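Local coordinates for protein condensin complex subunit 3 (Schizosaccharomyces pombe, PDB 5OQR) that serves as a regulatory subunit of condensin, the complex required to convert interphase chromatin into condensed, mitotic-like chromosomes, at residues Y342-Y347 and L385-N390; F361-L366 and D399-L404. One frame throughout, in Å; residues are numbered along the deposited sequence.

Interaction 1. Residues Y342-Y347 and L385-N390; sequences YIERQY and LKSLTN
The direct packing between these two helices converges on one small side chain, Ser387, which meets Glu344 and Tyr347. Its hydroxyl lies anti to its own backbone N (chi1 -179°), a setting that carries OG out toward the facing helix. There it comes up against the carboxylate end of Glu344, with Ser387 OG 3.3 Å from Glu344 CD. With CG anti to the carbonyl carbon (chi1 -68°) the Glu344 chain sets out toward Ser387, and a bend at chi2 turns the carboxylate along the hydroxyl, CG and CD both beside OG. Tyr347 meets the same hydroxyl at its ring edge, Ser387 OG lying near the ring plane and 4.2 Å from Tyr347 CE2. The phenol oxygen of Tyr347 is engaged elsewhere, in a hydrogen bond with His405 NE2.

An ordered water adds a polar linkage. It donates to Glu344 OE2 at 3.1 Å and more weakly to Ser387 O, and it accepts from Asn390 ND2. The water thus joins the carboxylate to one turn of the opposite helix, using a backbone carbonyl and an amide side chain.

Helix 336-348 and helix 378-394, the latter within HEAT repeat 6, are joined by this modest interface. Behind it, Leu388 packs on His405, Leu409 and Leu412 of helix 399-412, while on the far flank of helix 336-348 the Tyr342 ring stacks with Trp303.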
loop_
_atom_site.group_PDB
_atom_site.type_symbol
_atom_site.label_atom_id
_atom_site.label_comp_id
_atom_site.label_asym_id
_atom_site.label_seq_id
_atom_site.Cartn_x
_atom_site.Cartn_y
_atom_site.Cartn_z
ATOM N N TYR A 342 -10.365 21.425 32.311
ATOM C CA TYR A 342 -10.709 21.620 30.904
ATOM C C TYR A 342 -11.672 20.546 30.416
ATOM O O TYR A 342 -12.590 20.830 29.640
ATOM C CB TYR A 342 -9.446 21.619 30.045
ATOM C CG TYR A 342 -8.441 22.688 30.399
ATOM C CD1 TYR A 342 -8.848 23.939 30.842
ATOM C CD2 TYR A 342 -7.080 22.445 30.289
ATOM C CE1 TYR A 342 -7.928 24.915 31.163
ATOM C CE2 TYR A 342 -6.155 23.411 30.609
ATOM C CZ TYR A 342 -6.583 24.646 31.044
ATOM O OH TYR A 342 -5.654 25.607 31.361
ATOM N N ILE A 343 -11.468 19.302 30.850
ATOM C CA ILE A 343 -12.381 18.226 30.476
ATOM C C ILE A 343 -13.773 18.496 31.032
ATOM O O ILE A 343 -14.782 18.285 30.349
ATOM C CB ILE A 343 -11.826 16.871 30.957
ATOM C CG1 ILE A 343 -10.562 16.517 30.177
ATOM C CG2 ILE A 343 -12.873 15.764 30.807
ATOM C CD1 ILE A 343 -9.818 15.298 30.700
ATOM N N GLU A 344 -13.853 18.970 32.277
ATOM C CA GLU A 344 -15.156 19.131 32.914
ATOM C C GLU A 344 -15.949 20.283 32.308
ATOM O O GLU A 344 -17.177 20.195 32.207
ATOM C CB GLU A 344 -14.984 19.314 34.419
ATOM C CG GLU A 344 -14.481 18.050 35.099
ATOM C CD GLU A 344 -15.081 17.827 36.466
ATOM O OE1 GLU A 344 -14.503 18.329 37.452
ATOM O OE2 GLU A 344 -16.130 17.150 36.554
ATOM N N ARG A 345 -15.281 21.359 31.889
ATOM C CA ARG A 345 -15.972 22.382 31.112
ATOM C C ARG A 345 -16.591 21.782 29.860
ATOM O O ARG A 345 -17.694 22.166 29.456
ATOM C CB ARG A 345 -15.010 23.505 30.723
ATOM C CG ARG A 345 -14.457 24.303 31.876
ATOM C CD ARG A 345 -13.645 25.486 31.376
ATOM N NE ARG A 345 -14.487 26.594 30.925
ATOM C CZ ARG A 345 -14.702 26.931 29.656
ATOM N NH1 ARG A 345 -14.136 26.258 28.663
ATOM N NH2 ARG A 345 -15.488 27.962 29.378
ATOM N N GLN A 346 -15.890 20.840 29.228
ATOM C CA GLN A 346 -16.360 20.282 27.969
ATOM C C GLN A 346 -17.563 19.372 28.169
ATOM O O GLN A 346 -18.408 19.261 27.275
ATOM C CB GLN A 346 -15.219 19.528 27.284
ATOM C CG GLN A 346 -15.290 19.530 25.767
ATOM C CD GLN A 346 -15.201 20.922 25.172
ATOM O OE1 GLN A 346 -15.966 21.274 24.278
ATOM N NE2 GLN A 346 -14.263 21.719 25.663
ATOM N N TYR A 347 -17.663 18.711 29.326
ATOM C CA TYR A 347 -18.860 17.934 29.635
ATOM C C TYR A 347 -20.117 18.779 29.495
ATOM O O TYR A 347 -21.152 18.295 29.025
ATOM C CB TYR A 347 -18.779 17.373 31.053
ATOM C CG TYR A 347 -17.757 16.288 31.270
ATOM C CD1 TYR A 347 -17.474 15.355 30.284
ATOM C CD2 TYR A 347 -17.083 16.192 32.475
ATOM C CE1 TYR A 347 -16.542 14.363 30.494
ATOM C CE2 TYR A 347 -16.154 15.214 32.694
ATOM C CZ TYR A 347 -15.887 14.300 31.702
ATOM O OH TYR A 347 -14.957 13.321 31.931
ATOM N N LEU A 385 -9.077 11.294 39.115
ATOM C CA LEU A 385 -9.746 10.048 39.468
ATOM C C LEU A 385 -11.166 10.312 39.949
ATOM O O LEU A 385 -12.110 9.620 39.554
ATOM C CB LEU A 385 -8.938 9.313 40.536
ATOM C CG LEU A 385 -9.509 7.979 41.012
ATOM C CD1 LEU A 385 -9.600 6.993 39.865
ATOM C CD2 LEU A 385 -8.656 7.418 42.131
ATOM N N LYS A 386 -11.334 11.316 40.812
ATOM C CA LYS A 386 -12.669 11.702 41.253
ATOM C C LYS A 386 -13.543 12.089 40.070
ATOM O O LYS A 386 -14.682 11.625 39.943
ATOM C CB LYS A 386 -12.573 12.862 42.240
ATOM C CG LYS A 386 -13.079 12.550 43.628
ATOM C CD LYS A 386 -12.929 13.768 44.513
ATOM C CE LYS A 386 -13.472 13.526 45.901
ATOM N NZ LYS A 386 -12.850 14.459 46.877
ATOM N N SER A 387 -13.028 12.954 39.196
ATOM C CA SER A 387 -13.794 13.382 38.030
ATOM C C SER A 387 -14.224 12.187 37.190
ATOM O O SER A 387 -15.394 12.068 36.810
ATOM C CB SER A 387 -12.966 14.361 37.198
ATOM O OG SER A 387 -13.695 14.818 36.074
ATOM N N LEU A 388 -13.286 11.286 36.889
ATOM C CA LEU A 388 -13.627 10.099 36.113
ATOM C C LEU A 388 -14.607 9.216 36.868
ATOM O O LEU A 388 -15.584 8.724 36.292
ATOM C CB LEU A 388 -12.357 9.320 35.769
ATOM C CG LEU A 388 -11.335 10.074 34.917
ATOM C CD1 LEU A 388 -10.027 9.309 34.855
ATOM C CD2 LEU A 388 -11.876 10.318 33.523
ATOM N N THR A 389 -14.369 9.009 38.163
ATOM C CA THR A 389 -15.289 8.216 38.970
ATOM C C THR A 389 -16.695 8.799 38.932
ATOM O O THR A 389 -17.684 8.059 38.954
ATOM C CB THR A 389 -14.788 8.140 40.409
ATOM O OG1 THR A 389 -13.429 7.692 40.424
ATOM C CG2 THR A 389 -15.643 7.181 41.224
ATOM N N ASN A 390 -16.803 10.125 38.876
ATOM C CA ASN A 390 -18.114 10.762 38.842
ATOM C C ASN A 390 -18.746 10.656 37.461
ATOM O O ASN A 390 -19.923 10.305 37.336
ATOM C CB ASN A 390 -17.994 12.227 39.261
ATOM C CG ASN A 390 -19.294 12.990 39.091
ATOM O OD1 ASN A 390 -20.195 12.898 39.923
ATOM N ND2 ASN A 390 -19.398 13.747 38.005
HETATM O O HOH W 1 -17.683 14.530 36.375
#

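Interaction 2. Residues F361-L366 and D399-L404; sequences FIIEQL and DSLISL
Leu401 and Leu404, one turn apart on helix 399-412, press their methyl groups against Ile363 and Glu364 of helix 356-372. Leu401 CD2 rests on the backbone and root of Glu364, 3.7 Å from Glu364 N and 3.9 Å from Glu364 CB. It also touches Ile363 CG2, which lies 4.1 Å from both CD1 and CD2 of Leu401. The isoleucine and Leu401 side chains cross at about a right angle, with Ile363 CG2 at the forked end of the leucine. Leu404 takes the other part of Glu364, its CD1 lying 3.6 Å from Glu364 CG. The glutamate therefore joins an otherwise aliphatic contact through its methylenes. With CG anti to the backbone N (chi1 -173°) and the chain extended beyond it, the carboxylate is carried away from the leucine methyls, toward the N-terminal end of its helix.

Ile363 is packed in turn by Gln346 and Tyr347 of helix 336-348 and by Leu350. Farther out, Gln365 leans on helix 308-324, and on the other helix Ile402 packs against Tyr465 and Cys468 of helix 457-471.

The two segments run nearly parallel, with 12° between their directions and 10.2 Å between their axes. Near-parallel helices separated in sequence by one intervening helix, here 378-394, and packed through aliphatic side chains are what the layered alpha-solenoid of a HEAT-repeat protein produces, and helix 399-412 itself belongs to HEAT repeat 6.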
loop_
_atom_site.group_PDB
_atom_site.type_symbol
_atom_site.label_atom_id
_atom_site.label_comp_id
_atom_site.label_asym_id
_atom_site.label_seq_id
_atom_site.Cartn_x
_atom_site.Cartn_y
_atom_site.Cartn_z
ATOM N N PHE A 361 -15.347 14.703 20.354
ATOM C CA PHE A 361 -14.012 14.682 19.771
ATOM C C PHE A 361 -13.018 15.438 20.642
ATOM O O PHE A 361 -11.884 14.984 20.832
ATOM C CB PHE A 361 -14.058 15.274 18.363
ATOM C CG PHE A 361 -12.771 15.142 17.605
ATOM C CD1 PHE A 361 -12.376 13.918 17.093
ATOM C CD2 PHE A 361 -11.959 16.242 17.396
ATOM C CE1 PHE A 361 -11.194 13.793 16.396
ATOM C CE2 PHE A 361 -10.776 16.122 16.696
ATOM C CZ PHE A 361 -10.393 14.897 16.196
ATOM N N ILE A 362 -13.425 16.589 21.182
ATOM C CA ILE A 362 -12.537 17.373 22.038
ATOM C C ILE A 362 -12.181 16.587 23.294
ATOM O O ILE A 362 -11.010 16.494 23.678
ATOM C CB ILE A 362 -13.189 18.724 22.384
ATOM C CG1 ILE A 362 -13.368 19.561 21.118
ATOM C CG2 ILE A 362 -12.351 19.490 23.403
ATOM C CD1 ILE A 362 -14.287 20.748 21.289
ATOM N N ILE A 363 -13.189 16.024 23.961
ATOM C CA ILE A 363 -12.936 15.227 25.159
ATOM C C ILE A 363 -12.014 14.061 24.830
ATOM O O ILE A 363 -11.113 13.724 25.605
ATOM C CB ILE A 363 -14.269 14.750 25.767
ATOM C CG1 ILE A 363 -15.054 15.947 26.309
ATOM C CG2 ILE A 363 -14.031 13.726 26.878
ATOM C CD1 ILE A 363 -16.499 15.643 26.634
ATOM N N GLU A 364 -12.228 13.429 23.676
ATOM C CA GLU A 364 -11.354 12.349 23.234
ATOM C C GLU A 364 -9.896 12.795 23.216
ATOM O O GLU A 364 -9.014 12.102 23.733
ATOM C CB GLU A 364 -11.794 11.878 21.850
ATOM C CG GLU A 364 -11.070 10.657 21.337
ATOM C CD GLU A 364 -11.636 10.174 20.016
ATOM O OE1 GLU A 364 -10.852 9.720 19.155
ATOM O OE2 GLU A 364 -12.868 10.262 19.835
ATOM N N GLN A 365 -9.627 13.963 22.636
ATOM C CA GLN A 365 -8.256 14.457 22.570
ATOM C C GLN A 365 -7.690 14.715 23.959
ATOM O O GLN A 365 -6.516 14.428 24.221
ATOM C CB GLN A 365 -8.200 15.729 21.721
ATOM C CG GLN A 365 -8.699 15.550 20.295
ATOM C CD GLN A 365 -8.152 14.297 19.640
ATOM O OE1 GLN A 365 -6.967 13.994 19.747
ATOM N NE2 GLN A 365 -9.022 13.550 18.970
ATOM N N LEU A 366 -8.505 15.255 24.868
ATOM C CA LEU A 366 -8.016 15.555 26.208
ATOM C C LEU A 366 -7.694 14.280 26.976
ATOM O O LEU A 366 -6.728 14.238 27.746
ATOM C CB LEU A 366 -9.046 16.394 26.966
ATOM C CG LEU A 366 -9.351 17.781 26.396
ATOM C CD1 LEU A 366 -10.383 18.485 27.258
ATOM C CD2 LEU A 366 -8.090 18.623 26.286
ATOM N N ASP A 399 -20.472 5.306 23.735
ATOM C CA ASP A 399 -19.602 4.136 23.758
ATOM C C ASP A 399 -18.179 4.492 23.349
ATOM O O ASP A 399 -17.224 3.837 23.783
ATOM C CB ASP A 399 -20.161 3.049 22.839
ATOM C CG ASP A 399 -19.491 1.704 23.051
ATOM O OD1 ASP A 399 -19.262 1.328 24.220
ATOM O OD2 ASP A 399 -19.189 1.022 22.049
ATOM N N SER A 400 -18.015 5.530 22.526
ATOM C CA SER A 400 -16.686 5.907 22.059
ATOM C C SER A 400 -15.806 6.377 23.209
ATOM O O SER A 400 -14.635 5.989 23.302
ATOM C CB SER A 400 -16.802 6.997 20.994
ATOM O OG SER A 400 -17.646 8.048 21.433
ATOM N N LEU A 401 -16.349 7.212 24.098
ATOM C CA LEU A 401 -15.560 7.770 25.187
ATOM C C LEU A 401 -15.479 6.848 26.394
ATOM O O LEU A 401 -14.557 6.994 27.202
ATOM C CB LEU A 401 -16.138 9.121 25.612
ATOM C CG LEU A 401 -16.069 10.234 24.564
ATOM C CD1 LEU A 401 -16.846 11.447 25.027
ATOM C CD2 LEU A 401 -14.631 10.616 24.272
ATOM N N ILE A 402 -16.409 5.902 26.535
ATOM C CA ILE A 402 -16.386 4.993 27.679
ATOM C C ILE A 402 -15.034 4.303 27.791
ATOM O O ILE A 402 -14.467 4.189 28.885
ATOM C CB ILE A 402 -17.535 3.971 27.568
ATOM C CG1 ILE A 402 -18.870 4.648 27.887
ATOM C CG2 ILE A 402 -17.296 2.774 28.500
ATOM C CD1 ILE A 402 -20.085 3.764 27.687
ATOM N N SER A 403 -14.498 3.825 26.667
ATOM C CA SER A 403 -13.262 3.052 26.707
ATOM C C SER A 403 -12.099 3.900 27.203
ATOM O O SER A 403 -11.341 3.481 28.084
ATOM C CB SER A 403 -12.963 2.483 25.322
ATOM O OG SER A 403 -14.083 1.780 24.816
ATOM N N LEU A 404 -11.936 5.098 26.641
ATOM C CA LEU A 404 -10.842 5.965 27.063
ATOM C C LEU A 404 -10.989 6.395 28.517
ATOM O O LEU A 404 -9.984 6.554 29.219
ATOM C CB LEU A 404 -10.767 7.188 26.150
ATOM C CG LEU A 404 -10.349 6.915 24.704
ATOM C CD1 LEU A 404 -10.410 8.194 23.891
ATOM C CD2 LEU A 404 -8.954 6.315 24.635
#

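How the interactions relate
Interactions 1 and 2 have centres 12 Å apart, and their segments alternate along the chain, giving one interlocked group of four helices. The first segments touch directly: Ile343 CG1 lies 3.5 Å from Leu366 CD1, Gln346 CG 3.6 Å from Ile363 CG1, and Tyr347 CD1 3.8 Å from Ile363 CD1. Ile363 thus faces helix 336-348 as well as Leu401. His405, the partner of the Tyr347 hydroxyl, also holds Leu401 O through a hydrogen bond to its ND1 and so ties the two contacts together. Both are helix packing within the solenoid.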